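Alpha-L-arabinofuranosidase B (Aspergillus kawachii, PDB 6SXT) hydrolyses terminal non-reducing alpha-L-arabinofuranosyl residues from arabinoxylan, arabinan and arabinogalactan, with a catalytic domain followed by an arabinose-binding domain. Local coordinates at residues Leu36-Gly39 with Ser40-Thr43; Ile55-Ala58 with Ser59-Asp62. All blocks are in the same frame, centred on the assembly; numbering follows the deposited sequence. Where two conformers were deposited one is given.

In the fold
Both contacts are local and belong to the catalytic domain, on the same side of the chain's centre and away from the annotated sites. Interaction 1 comes first along the chain: it is the turn joining strand 34-38 to strand 44-47, neighbours in a four-stranded antiparallel sheet. The chain then leaves strand 44-47 through a loop and enters helix 58-64, whose capped first turn is interaction 2. Their centres lie about 16 Å apart, yet they meet directly where Leu36 CD1 packs on Gln61 CG at 3.7 Å. The helix thus lies against the sheet whose hairpin precedes it, and interaction 1 additionally reaches the arabinose-binding domain through Lys466.

Interaction 1 of 2, residues Leu36-Gly39 with Ser40-Thr43; sequences LQRG and SDDT
Arg38 reaches along the turn and grips the carboxylate of Asp41 in a side-on, two-nitrogen salt bridge, its NE 3.0 Å from Asp41 OD1 and its NH2 2.9 Å from Asp41 OD2. The two flat groups are twisted 45° against each other: OD1 sits at the guanidinium edge, in its plane, whereas NE comes to that oxygen from above the carboxylate plane. NH2 meets OD2 on its syn side, tilted out of the carboxylate plane. An extended arginine chain from CG to NE delivers the head group, after a first torsion of 67° that sets CG between the backbone N and the carbonyl carbon.

Asp41 OD1 accepts three bonds within the turn, from Arg38 NE, Thr43 OG1 (2.8 Å) and Thr43 N (3.0 Å). The last makes an Asx turn, so the carboxylate that receives the arginine also shapes the loop. Gln37 works separately: its CG stands anti to the backbone N (chi1 -177°), and the extended chain brings NE2 to Asp42 O at 2.9 Å, a nearly straight bond with the oxygen in the amide plane. Between these side chains Arg38 N bonds to Thr43 O at 3.1 Å.

Asp42 turns its carboxylate to Lys466 of the arabinose-binding domain in a salt bridge, and the same lysine bonds to Gly39 O. Arg38 NH1 bonds to Phe64 O at the end of helix 58-64. The turn links strand 34-38 to edge strand 44-47, with strand 70-75 on the other side of strand 34-38.

Interaction 2 of 2, residues Ile55-Ala58 with Ser59-Asp62; sequences IADA and SAQD
Asp57 reaches forward to the first turn of the helix with its carboxylate, where OD1 accepts from Ala60 N at 3.1 Å. Its CG lies anti to the backbone N (chi1 -170°), which swings the group toward that turn. The amide approaches from well above the carboxylate plane, 70° out of it, and the N-H points at the oxygen with an angle of 151°. Alongside, OD2 rests 3.4 Å from Ala60 CB, so the Ala60 methyl lies against the carboxylate whose OD1 holds the same residue's amide.

This is an N-cap: Asp57 precedes helix 58-64 and supplies an acceptor to an amide of its first turn. Its negative charge would probably interact favourably with the helix dipole. The residue is also the centre of an inverse gamma turn, closed by a weak bond from Ala58 N to Ala56 O. Asp57 O takes weak bonds from Ala60 N and Gln61 N; at the next residue, Ala58 O accepts from Asp62 N at 2.9 Å in a nearly straight bond.

Close packing thus joins Ala60 to the capping acid, and buried Ala58 and Gln61 continue it into the protein. Ala58 packs on Tyr120, and the extended Gln61 chain leads away from the cap, where OE1 is hydrogen-bonded to Tyr34 OH and NE2 to Ala107 O. Ser59 marks the looser, solvent side: it is exposed, and its CB stays 3.8 Å from Asp57 OD1.

Interaction 1 of 2, residues Leu36-Gly39 with Ser40-Thr43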
# COMPACT_ATOMS: atom_id res chain seq x y z
N LEU A 36 3.66 -13.58 7.29
CA LEU A 36 4.88 -12.79 7.09
C LEU A 36 5.99 -13.68 6.56
O LEU A 36 6.06 -14.84 7.00
CB LEU A 36 5.34 -12.22 8.41
CG LEU A 36 4.46 -11.16 9.04
CD1 LEU A 36 4.79 -10.99 10.51
CD2 LEU A 36 4.61 -9.84 8.28
N GLN A 37 6.90 -13.09 5.80
CA GLN A 37 8.18 -13.72 5.43
C GLN A 37 9.27 -12.71 5.73
O GLN A 37 9.11 -11.56 5.30
CB GLN A 37 8.22 -14.15 3.98
CG GLN A 37 9.52 -14.87 3.61
CD GLN A 37 9.49 -15.32 2.17
OE1 GLN A 37 8.78 -14.78 1.31
NE2 GLN A 37 10.18 -16.43 1.88
N ARG A 38 10.30 -13.11 6.45
CA ARG A 38 11.38 -12.19 6.82
C ARG A 38 12.61 -12.45 5.96
O ARG A 38 12.89 -13.59 5.58
CB ARG A 38 11.70 -12.25 8.30
CG ARG A 38 12.31 -13.56 8.79
CD ARG A 38 12.45 -13.52 10.29
NE ARG A 38 12.94 -14.79 10.76
CZ ARG A 38 13.01 -15.14 12.02
NH1 ARG A 38 12.53 -14.37 12.98
NH2 ARG A 38 13.48 -16.35 12.32
N GLY A 39 13.37 -11.39 5.72
CA GLY A 39 14.50 -11.49 4.78
C GLY A 39 15.70 -12.17 5.36
O GLY A 39 16.53 -12.70 4.56
N SER A 40 15.88 -12.19 6.65
CA SER A 40 17.09 -12.75 7.31
C SER A 40 17.24 -14.24 6.98
O SER A 40 18.33 -14.70 6.61
CB SER A 40 17.00 -12.54 8.78
OG SER A 40 15.78 -13.15 9.29
N ASP A 41 16.16 -15.01 7.03
CA ASP A 41 16.26 -16.47 6.81
C ASP A 41 15.18 -16.95 5.83
O ASP A 41 15.08 -18.17 5.58
CB ASP A 41 16.26 -17.23 8.13
CG ASP A 41 15.03 -17.01 9.01
OD1 ASP A 41 14.02 -16.44 8.46
OD2 ASP A 41 15.05 -17.46 10.17
N ASP A 42 14.37 -16.05 5.27
CA ASP A 42 13.28 -16.37 4.34
C ASP A 42 12.22 -17.29 4.96
O ASP A 42 11.41 -17.80 4.17
CB ASP A 42 13.82 -16.96 3.05
CG ASP A 42 14.39 -15.92 2.11
OD1 ASP A 42 14.01 -14.75 2.23
OD2 ASP A 42 15.17 -16.31 1.24
N THR A 43 12.20 -17.42 6.27
CA THR A 43 11.13 -18.21 6.91
C THR A 43 9.88 -17.36 7.13
O THR A 43 9.89 -16.14 7.01
CB THR A 43 11.57 -18.86 8.21
OG1 THR A 43 11.77 -17.90 9.25
CG2 THR A 43 12.84 -19.68 7.98

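Interaction 2 of 2, residues Ile55-Ala58 with Ser59-Asp62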
# COMPACT_ATOMS: atom_id res chain seq x y z
N ILE A 55 -7.97 -7.68 17.53
CA ILE A 55 -6.97 -6.90 16.74
C ILE A 55 -5.72 -7.74 16.53
O ILE A 55 -5.30 -8.46 17.45
CB ILE A 55 -6.65 -5.58 17.46
CG1 ILE A 55 -7.92 -4.81 17.84
CG2 ILE A 55 -5.73 -4.71 16.63
CD1 ILE A 55 -8.81 -4.50 16.67
N ALA A 56 -5.10 -7.63 15.36
CA ALA A 56 -3.85 -8.33 15.05
C ALA A 56 -2.80 -8.14 16.14
O ALA A 56 -2.66 -7.03 16.68
CB ALA A 56 -3.32 -7.80 13.72
N ASP A 57 -2.00 -9.19 16.34
CA ASP A 57 -0.86 -9.18 17.28
C ASP A 57 0.33 -8.48 16.63
O ASP A 57 1.29 -9.13 16.13
CB ASP A 57 -0.51 -10.60 17.68
CG ASP A 57 0.48 -10.70 18.82
OD1 ASP A 57 0.99 -9.68 19.23
OD2 ASP A 57 0.64 -11.89 19.24
N ALA A 58 0.29 -7.16 16.56
CA ALA A 58 1.35 -6.36 15.94
C ALA A 58 2.69 -6.55 16.68
O ALA A 58 3.74 -6.50 16.07
CB ALA A 58 0.94 -4.92 15.96
N SER A 59 2.63 -6.82 17.98
CA SER A 59 3.86 -7.03 18.75
C SER A 59 4.57 -8.28 18.24
O SER A 59 5.82 -8.26 18.11
CB SER A 59 3.50 -7.06 20.23
OG SER A 59 4.68 -7.29 20.95
N ALA A 60 3.81 -9.33 17.91
CA ALA A 60 4.40 -10.56 17.35
C ALA A 60 5.04 -10.26 16.00
O ALA A 60 6.08 -10.83 15.67
CB ALA A 60 3.37 -11.66 17.24
N GLN A 61 4.46 -9.38 15.19
CA GLN A 61 5.12 -8.99 13.93
C GLN A 61 6.44 -8.27 14.22
O GLN A 61 7.45 -8.62 13.63
CB GLN A 61 4.22 -8.10 13.07
CG GLN A 61 4.95 -7.58 11.85
CD GLN A 61 4.11 -6.75 10.93
OE1 GLN A 61 3.05 -7.17 10.51
NE2 GLN A 61 4.63 -5.57 10.57
N ASP A 62 6.39 -7.29 15.10
CA ASP A 62 7.60 -6.52 15.43
C ASP A 62 8.71 -7.49 15.88
O ASP A 62 9.90 -7.28 15.52
CB ASP A 62 7.29 -5.51 16.52
CG ASP A 62 6.39 -4.38 16.07
OD1 ASP A 62 6.16 -4.22 14.87
OD2 ASP A 62 5.98 -3.59 16.98